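Local coordinates for periplasmic iron-binding protein (Synechocystis sp., PDB 2VP1) that probably serves as the periplasmic ferric-iron-binding subunit of an ABC transporter that imports Fe(3+), at residues A[169-174]-A[335-340]. Residues are numbered along the deposited sequence; the frame is centred on the assembly and turned at random.
Sequences YNLSLT and DSARLM. With FE (Fe (III) ion), chain C.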
ATOM      1  N   TYR A 169      -4.551  -2.819  -2.852  1.00 12.72           N
ATOM      2  CA  TYR A 169      -3.254  -2.603  -3.495  1.00 12.58           C
ATOM      3  C   TYR A 169      -3.365  -2.731  -5.001  1.00 12.77           C
ATOM      4  O   TYR A 169      -2.800  -1.926  -5.741  1.00 12.98           O
ATOM      5  CB  TYR A 169      -2.183  -3.563  -2.955  1.00 11.93           C
ATOM      6  CG  TYR A 169      -1.914  -3.443  -1.467  1.00 11.41           C
ATOM      7  CD1 TYR A 169      -2.058  -2.226  -0.791  1.00 10.59           C
ATOM      8  CD2 TYR A 169      -1.504  -4.545  -0.734  1.00 11.30           C
ATOM      9  CE1 TYR A 169      -1.821  -2.128   0.584  1.00 10.09           C
ATOM     10  CE2 TYR A 169      -1.262  -4.453   0.641  1.00 11.69           C
ATOM     11  CZ  TYR A 169      -1.418  -3.242   1.287  1.00 10.90           C
ATOM     12  OH  TYR A 169      -1.154  -3.165   2.635  1.00 11.56           O
ATOM     13  N   ASN A 170      -4.119  -3.733  -5.441  1.00 13.07           N
ATOM     14  CA  ASN A 170      -4.297  -3.998  -6.854  1.00 13.14           C
ATOM     15  C   ASN A 170      -5.259  -3.008  -7.470  1.00 13.13           C
ATOM     16  O   ASN A 170      -5.128  -2.659  -8.639  1.00 13.19           O
ATOM     17  CB  ASN A 170      -4.799  -5.418  -7.069  1.00 13.05           C
ATOM     18  CG  ASN A 170      -3.750  -6.454  -6.752  1.00 13.96           C
ATOM     19  OD1 ASN A 170      -2.543  -6.179  -6.821  1.00 15.69           O
ATOM     20  ND2 ASN A 170      -4.199  -7.665  -6.412  1.00 14.23           N
ATOM     21  N   LEU A 171      -6.238  -2.572  -6.683  1.00 13.20           N
ATOM     22  CA  LEU A 171      -7.175  -1.573  -7.144  1.00 13.13           C
ATOM     23  C   LEU A 171      -6.375  -0.368  -7.583  1.00 13.36           C
ATOM     24  O   LEU A 171      -6.449   0.052  -8.750  1.00 12.76           O
ATOM     25  CB  LEU A 171      -8.152  -1.201  -6.034  1.00 12.95           C
ATOM     26  CG  LEU A 171      -9.428  -2.044  -6.062  1.00 14.13           C
ATOM     27  CD1 LEU A 171     -10.329  -1.779  -4.831  1.00 13.52           C
ATOM     28  CD2 LEU A 171     -10.196  -1.821  -7.374  1.00 13.65           C
ATOM     29  N   SER A 172      -5.571   0.138  -6.641  1.00 13.69           N
ATOM     30  CA  SER A 172      -4.770   1.338  -6.838  1.00 13.73           C
ATOM     31  C   SER A 172      -3.868   1.230  -8.041  1.00 13.70           C
ATOM     32  O   SER A 172      -3.834   2.139  -8.875  1.00 13.95           O
ATOM     33  CB  SER A 172      -3.936   1.622  -5.606  1.00 13.68           C
ATOM     34  OG  SER A 172      -4.568   2.585  -4.803  1.00 14.05           O
ATOM     35  N   LEU A 173      -3.147   0.122  -8.129  1.00 13.76           N
ATOM     36  CA  LEU A 173      -2.262  -0.131  -9.263  1.00 13.92           C
ATOM     37  C   LEU A 173      -3.009  -0.031 -10.616  1.00 13.91           C
ATOM     38  O   LEU A 173      -2.615   0.747 -11.493  1.00 13.98           O
ATOM     39  CB  LEU A 173      -1.543  -1.472  -9.081  1.00 13.88           C
ATOM     40  CG  LEU A 173      -0.658  -2.093 -10.162  1.00 13.89           C
ATOM     41  CD1 LEU A 173       0.348  -1.102 -10.740  1.00 13.35           C
ATOM     42  CD2 LEU A 173       0.053  -3.282  -9.538  1.00 13.73           C
ATOM     43  N   THR A 174      -4.101  -0.761 -10.776  1.00 13.62           N
ATOM     44  CA  THR A 174      -4.846  -0.663 -12.021  1.00 14.12           C
ATOM     45  C   THR A 174      -5.397   0.743 -12.275  1.00 14.32           C
ATOM     46  O   THR A 174      -5.407   1.209 -13.421  1.00 14.53           O
ATOM     47  CB  THR A 174      -5.917  -1.747 -12.140  1.00 14.16           C
ATOM     48  OG1 THR A 174      -5.263  -3.015 -12.242  1.00 15.07           O
ATOM     49  CG2 THR A 174      -6.771  -1.536 -13.373  1.00 13.84           C
ATOM     50  N   ASP A 335     -13.579   2.468 -11.944  1.00 18.07           N
ATOM     51  CA  ASP A 335     -13.153   1.980 -13.248  1.00 18.14           C
ATOM     52  C   ASP A 335     -12.254   0.753 -13.110  1.00 18.05           C
ATOM     53  O   ASP A 335     -12.438  -0.231 -13.820  1.00 18.14           O
ATOM     54  CB  ASP A 335     -12.419   3.089 -14.018  1.00 18.31           C
ATOM     55  CG  ASP A 335     -13.338   4.230 -14.424  1.00 18.59           C
ATOM     56  OD1 ASP A 335     -14.576   4.060 -14.353  1.00 21.21           O
ATOM     57  OD2 ASP A 335     -12.828   5.298 -14.823  1.00 16.87           O
ATOM     58  N   SER A 336     -11.294   0.831 -12.185  1.00 17.86           N
ATOM     59  CA  SER A 336     -10.370  -0.254 -11.863  1.00 17.55           C
ATOM     60  C   SER A 336     -11.108  -1.517 -11.415  1.00 17.70           C
ATOM     61  O   SER A 336     -10.899  -2.586 -11.984  1.00 17.61           O
ATOM     62  CB  SER A 336      -9.392   0.211 -10.784  1.00 17.38           C
ATOM     63  OG  SER A 336      -8.435  -0.784 -10.461  1.00 17.68           O
ATOM     64  N   ALA A 337     -11.967  -1.384 -10.401  1.00 17.98           N
ATOM     65  CA  ALA A 337     -12.843  -2.476  -9.957  1.00 18.17           C
ATOM     66  C   ALA A 337     -13.584  -3.066 -11.150  1.00 18.27           C
ATOM     67  O   ALA A 337     -13.572  -4.281 -11.359  1.00 18.19           O
ATOM     68  CB  ALA A 337     -13.846  -1.983  -8.890  1.00 17.84           C
ATOM     69  N   ARG A 338     -14.204  -2.182 -11.932  1.00 18.66           N
ATOM     70  CA  ARG A 338     -15.029  -2.555 -13.081  1.00 18.99           C
ATOM     71  C   ARG A 338     -14.225  -3.313 -14.137  1.00 18.94           C
ATOM     72  O   ARG A 338     -14.665  -4.348 -14.653  1.00 19.37           O
ATOM     73  CB  ARG A 338     -15.652  -1.299 -13.691  1.00 19.05           C
ATOM     74  CG  ARG A 338     -16.853  -1.544 -14.587  1.00 19.92           C
ATOM     75  CD  ARG A 338     -17.201  -0.293 -15.376  1.00 20.91           C
ATOM     76  NE  ARG A 338     -16.344  -0.158 -16.548  1.00 23.60           N
ATOM     77  CZ  ARG A 338     -15.443   0.809 -16.731  1.00 25.28           C
ATOM     78  NH1 ARG A 338     -14.713   0.824 -17.839  1.00 24.20           N
ATOM     79  NH2 ARG A 338     -15.275   1.763 -15.817  1.00 24.65           N
ATOM     80  N   LEU A 339     -13.044  -2.796 -14.439  1.00 18.59           N
ATOM     81  CA  LEU A 339     -12.203  -3.356 -15.468  1.00 18.51           C
ATOM     82  C   LEU A 339     -11.707  -4.746 -15.081  1.00 18.81           C
ATOM     83  O   LEU A 339     -11.770  -5.680 -15.896  1.00 19.35           O
ATOM     84  CB  LEU A 339     -11.039  -2.409 -15.755  1.00 18.25           C
ATOM     85  CG  LEU A 339     -10.287  -2.475 -17.083  1.00 18.08           C
ATOM     86  CD1 LEU A 339     -11.166  -2.110 -18.266  1.00 16.94           C
ATOM     87  CD2 LEU A 339      -9.080  -1.541 -17.006  1.00 18.39           C
ATOM     88  N   MET A 340     -11.230  -4.894 -13.844  1.00 18.67           N
ATOM     89  CA  MET A 340     -10.697  -6.182 -13.371  1.00 18.61           C
ATOM     90  C   MET A 340     -11.798  -7.243 -13.322  1.00 18.79           C
ATOM     91  O   MET A 340     -11.552  -8.419 -13.560  1.00 18.47           O
ATOM     92  CB  MET A 340      -9.997  -6.038 -12.008  1.00 18.45           C
ATOM     93  CG  MET A 340      -8.777  -5.121 -12.050  1.00 18.58           C
ATOM     94  SD  MET A 340      -7.685  -5.094 -10.613  1.00 18.29           S
ATOM     95  CE  MET A 340      -8.769  -4.358  -9.388  1.00 19.29           C
TER
HETATM   96 FE    FE C1347       0.159  -4.403   3.735  1.00 16.51          FE
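Ser336 OG donates a hydrogen bond of 2.8 Å to the backbone oxygen Leu171 O, joining helix 333-343 to helix 168-181. The C=O...donor angle of 122°, with the donor in the carbonyl plane, places the hydroxyl on a lone pair of that oxygen. The hydroxyl reaches the neighbouring helix because chi1 of -178° sets it opposite the backbone N of Ser336, and there it also packs against the side chain of Thr174. The two backbones come near each other here, Thr174 CA lying 5.5 Å from Ser336 CA. Were Ser336 replaced by an alanine, Leu171 O would probably lose this interhelical donor and a small gap would open beside the methyl and CB of Thr174.

Apolar contacts continue the interface from Leu171. Its CD2 branch reaches Met340 CE at 3.5 Å and also meets Ala337, closest at Ala337 N (3.5 Å), and the side chain of Ser336. The bend at chi3 of Met340 turns CE toward this leucine, while the sulfur runs alongside Thr174, with SD 3.6 Å from Thr174 OG1. Thr174 CG2 lies against Ser336 and comes only loosely near Leu339 CD2; Trp189 of helix 183-195 also touches Thr174.

The segment axes approach to 8.7 Å at 99°, a nearly perpendicular crossing consistent with the small patch of contact, 285 Å² of buried surface summed over both sides. Asn170 takes part through its backbone O, which faces Met340 SD, while its side-chain amide turns away to Arg131 and the backbone O of Pro164. At the N-terminal end of segment 169-174, Tyr169 OH binds the ferric ion at 2.1 Å, completing the site with His43, Tyr44, Tyr225 and Tyr226. The C-terminal helix 333-343 thus packs across a metal-ligand-bearing helix, in the periplasmic binding protein fold of a ferric-iron-binding member of the bacterial solute-binding protein 1 family.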